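Local coordinates for putative transcriptional regulator protein, LacI family (Rhizobium etli, PDB 3MIZ), which probably binds cis-regulatory DNA and regulates transcription as a LacI-family factor, with a periplasmic binding protein-like domain that may sense an effector, at residues Ile19-Ser24 and Val77-Arg82. Residues are numbered along the deposited sequence; the frame is centred on the assembly and turned at random.
Sequences ITDYVS and VTMYRR
Selenomethionine M79 fills the apolar centre, bent at both chi2 and chi3 so that it curls along the turn from Y22 to V23. Its CG packs against Y22 CB at 4.0 Å, SE lies 4.1 Å from V23 CB, and CE ends beside the hydroxyl of T20. The Y22 and Y80 rings lie near parallel, planes 6° apart, but are slid apart, with centroids separated by 5.8 Å, so they barely overlap; Y22 CE2 comes nearest Y80 OH.

Further out, the carboxylate of D21 gathers the polar groups. Its OD1 receives M79 N through the syn lone pair at 2.9 Å and also Y22 N, which comes from above the carboxylate plane at 2.7 Å. OD2 offers its anti lone pair to R82 NH1 in a 2.8 Å salt bridge; it lies at the edge of the guanidinium, near its plane, and the two flat groups are 14° apart. Water 1 donates to D21 OD2 and accepts from Y80 N, and rests over the centre of one face of the Y80 ring. An alanine in place of D21 would remove this carboxylate and would probably leave the R82 guanidinium without its mate and the M79 and Y22 amides without their acceptor.

Beneath this cluster the strands are joined by V77 N to I19 O at 2.9 Å, and by T20 OG1, held anti to the backbone N (chi1 -176°), to V77 O. The segments continue into loops from the C-terminal ends of 15-20 and 73-78, neighbouring parallel strands of the N-terminal subdomain's sheet; in relatives with this periplasmic binding protein-like fold, such loops commonly line the interdomain cleft where effectors bind. Strand 46-51 flanks 15-20, helix 56-68 packs on I19, and beyond the corner R82 makes a backbone hydrogen bond with R101 of strand 100-101.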
ATOM      1  N   ILE A  19     -18.515  -0.859   2.434  1.00 15.39           N
ATOM      2  CA  ILE A  19     -18.374   0.322   3.265  1.00 15.35           C
ATOM      3  C   ILE A  19     -17.089   0.088   4.034  1.00 15.73           C
ATOM      4  O   ILE A  19     -17.000  -0.832   4.842  1.00 16.92           O
ATOM      5  CB  ILE A  19     -19.565   0.493   4.235  1.00 16.72           C
ATOM      6  CG1 ILE A  19     -20.839   0.768   3.428  1.00 17.91           C
ATOM      7  CG2 ILE A  19     -19.280   1.635   5.225  1.00 15.47           C
ATOM      8  CD1 ILE A  19     -22.070   1.033   4.268  1.00 19.98           C
ATOM      9  N   THR A  20     -16.076   0.892   3.748  1.00 14.75           N
ATOM     10  CA  THR A  20     -14.812   0.743   4.440  1.00 15.12           C
ATOM     11  C   THR A  20     -14.505   1.991   5.245  1.00 14.46           C
ATOM     12  O   THR A  20     -15.098   3.037   5.014  1.00 12.76           O
ATOM     13  CB  THR A  20     -13.670   0.507   3.468  1.00 15.91           C
ATOM     14  OG1 THR A  20     -12.475   0.266   4.216  1.00 20.62           O
ATOM     15  CG2 THR A  20     -13.473   1.726   2.562  1.00 13.66           C
ATOM     16  N   ASP A  21     -13.570   1.885   6.182  1.00 16.48           N
ATOM     17  CA  ASP A  21     -13.221   3.034   7.002  1.00 17.82           C
ATOM     18  C   ASP A  21     -11.998   3.849   6.581  1.00 21.93           C
ATOM     19  O   ASP A  21     -12.137   4.992   6.148  1.00 21.94           O
ATOM     20  CB  ASP A  21     -13.081   2.626   8.484  1.00 16.94           C
ATOM     21  CG  ASP A  21     -12.185   1.403   8.699  1.00 18.16           C
ATOM     22  OD1 ASP A  21     -11.517   0.944   7.747  1.00 13.85           O
ATOM     23  OD2 ASP A  21     -12.148   0.903   9.847  1.00 17.75           O
ATOM     24  N   TYR A  22     -10.806   3.266   6.668  1.00 24.49           N
ATOM     25  CA  TYR A  22      -9.593   4.026   6.367  1.00 25.71           C
ATOM     26  C   TYR A  22      -8.795   3.622   5.139  1.00 25.85           C
ATOM     27  O   TYR A  22      -7.563   3.673   5.157  1.00 27.85           O
ATOM     28  CB  TYR A  22      -8.677   3.988   7.588  1.00 22.75           C
ATOM     29  CG  TYR A  22      -9.377   4.383   8.864  1.00 25.85           C
ATOM     30  CD1 TYR A  22      -9.719   5.713   9.113  1.00 26.53           C
ATOM     31  CD2 TYR A  22      -9.725   3.426   9.811  1.00 26.04           C
ATOM     32  CE1 TYR A  22     -10.392   6.078  10.275  1.00 27.20           C
ATOM     33  CE2 TYR A  22     -10.399   3.779  10.977  1.00 27.95           C
ATOM     34  CZ  TYR A  22     -10.730   5.110  11.201  1.00 27.72           C
ATOM     35  OH  TYR A  22     -11.409   5.459  12.344  1.00 30.59           O
ATOM     36  N   VAL A  23      -9.484   3.255   4.067  1.00 27.26           N
ATOM     37  CA  VAL A  23      -8.810   2.827   2.847  1.00 27.04           C
ATOM     38  C   VAL A  23      -7.944   3.912   2.195  1.00 30.97           C
ATOM     39  O   VAL A  23      -6.931   3.600   1.562  1.00 30.56           O
ATOM     40  CB  VAL A  23      -9.841   2.298   1.804  1.00 26.73           C
ATOM     41  CG1 VAL A  23     -10.605   3.452   1.187  1.00 27.71           C
ATOM     42  CG2 VAL A  23      -9.140   1.477   0.744  1.00 23.04           C
ATOM     43  N   SER A  24      -8.322   5.181   2.356  1.00 31.18           N
ATOM     44  CA  SER A  24      -7.555   6.264   1.742  1.00 34.94           C
ATOM     45  C   SER A  24      -6.248   6.543   2.477  1.00 37.22           C
ATOM     46  O   SER A  24      -5.390   7.263   1.973  1.00 36.74           O
ATOM     47  CB  SER A  24      -8.388   7.547   1.682  1.00 34.71           C
ATOM     48  OG  SER A  24      -8.586   8.097   2.975  1.00 37.18           O
ATOM     49  N   VAL A  77     -16.223  -3.540   5.661  1.00 13.79           N
ATOM     50  CA  VAL A  77     -14.820  -3.907   5.784  1.00 12.34           C
ATOM     51  C   VAL A  77     -13.962  -2.866   6.493  1.00 12.49           C
ATOM     52  O   VAL A  77     -13.961  -1.685   6.138  1.00 11.86           O
ATOM     53  CB  VAL A  77     -14.219  -4.158   4.375  1.00 15.16           C
ATOM     54  CG1 VAL A  77     -12.780  -4.648   4.486  1.00 15.99           C
ATOM     55  CG2 VAL A  77     -15.083  -5.143   3.615  1.00 14.16           C
ATOM     56  N   THR A  78     -13.225  -3.305   7.501  1.00 12.37           N
ATOM     57  CA  THR A  78     -12.342  -2.389   8.212  1.00 12.18           C
ATOM     58  C   THR A  78     -10.910  -2.650   7.748  1.00 13.50           C
ATOM     59  O   THR A  78     -10.552  -3.788   7.428  1.00 13.97           O
ATOM     60  CB  THR A  78     -12.460  -2.574   9.740  1.00 11.92           C
ATOM     61  OG1 THR A  78     -12.276  -3.953  10.084  1.00 10.23           O
ATOM     62  CG2 THR A  78     -13.846  -2.127  10.213  1.00  9.53           C
HETATM   63  N   MSE A  79     -10.096  -1.598   7.694  1.00 14.40           N
HETATM   64  CA  MSE A  79      -8.706  -1.741   7.261  1.00 15.52           C
HETATM   65  C   MSE A  79      -7.904  -2.605   8.232  1.00 15.50           C
HETATM   66  O   MSE A  79      -7.031  -3.373   7.822  1.00 14.49           O
HETATM   67  CB  MSE A  79      -8.063  -0.364   7.108  1.00 17.22           C
HETATM   68  CG  MSE A  79      -8.556   0.391   5.890  1.00 26.35           C
HETATM   69 SE   MSE A  79      -8.174  -0.593   4.255  1.00 38.53          SE
HETATM   70  CE  MSE A  79      -9.914  -1.407   3.922  1.00 29.04           C
ATOM     71  N   TYR A  80      -8.176  -2.463   9.525  1.00 15.99           N
ATOM     72  CA  TYR A  80      -7.507  -3.298  10.514  1.00 16.84           C
ATOM     73  C   TYR A  80      -8.592  -3.910  11.376  1.00 17.45           C
ATOM     74  O   TYR A  80      -9.733  -3.442  11.390  1.00 16.17           O
ATOM     75  CB  TYR A  80      -6.502  -2.510  11.376  1.00 17.54           C
ATOM     76  CG  TYR A  80      -6.985  -1.177  11.884  1.00 18.41           C
ATOM     77  CD1 TYR A  80      -6.663   0.002  11.210  1.00 19.70           C
ATOM     78  CD2 TYR A  80      -7.750  -1.087  13.048  1.00 18.11           C
ATOM     79  CE1 TYR A  80      -7.086   1.243  11.685  1.00 19.01           C
ATOM     80  CE2 TYR A  80      -8.181   0.145  13.526  1.00 19.68           C
ATOM     81  CZ  TYR A  80      -7.843   1.302  12.843  1.00 19.05           C
ATOM     82  OH  TYR A  80      -8.245   2.521  13.334  1.00 19.63           O
ATOM     83  N   ARG A  81      -8.245  -4.967  12.094  1.00 15.60           N
ATOM     84  CA  ARG A  81      -9.225  -5.650  12.910  1.00 16.42           C
ATOM     85  C   ARG A  81      -9.841  -4.753  13.978  1.00 17.10           C
ATOM     86  O   ARG A  81      -9.136  -4.125  14.762  1.00 16.82           O
ATOM     87  CB  ARG A  81      -8.587  -6.879  13.534  1.00 17.60           C
ATOM     88  CG  ARG A  81      -9.581  -7.934  13.914  1.00 19.65           C
ATOM     89  CD  ARG A  81      -8.860  -9.190  14.331  1.00 18.47           C
ATOM     90  NE  ARG A  81      -9.766 -10.130  14.968  1.00 20.62           N
ATOM     91  CZ  ARG A  81      -9.378 -11.279  15.500  1.00 21.05           C
ATOM     92  NH1 ARG A  81      -8.094 -11.620  15.465  1.00 20.85           N
ATOM     93  NH2 ARG A  81     -10.267 -12.077  16.068  1.00 22.17           N
ATOM     94  N   ARG A  82     -11.169  -4.696  13.995  1.00 15.34           N
ATOM     95  CA  ARG A  82     -11.885  -3.854  14.945  1.00 15.33           C
ATOM     96  C   ARG A  82     -13.137  -4.548  15.470  1.00 15.51           C
ATOM     97  O   ARG A  82     -13.637  -5.502  14.868  1.00 16.75           O
ATOM     98  CB  ARG A  82     -12.334  -2.549  14.270  1.00 16.22           C
ATOM     99  CG  ARG A  82     -11.238  -1.629  13.756  1.00 14.79           C
ATOM    100  CD  ARG A  82     -11.853  -0.453  13.001  1.00 17.31           C
ATOM    101  NE  ARG A  82     -12.832   0.250  13.826  1.00 16.89           N
ATOM    102  CZ  ARG A  82     -13.754   1.086  13.357  1.00 20.84           C
ATOM    103  NH1 ARG A  82     -13.836   1.339  12.056  1.00 15.49           N
ATOM    104  NH2 ARG A  82     -14.612   1.663  14.195  1.00 17.20           N
TER
HETATM  105  O   HOH W   1      -9.710  -0.165  10.427  1.00 15.27           O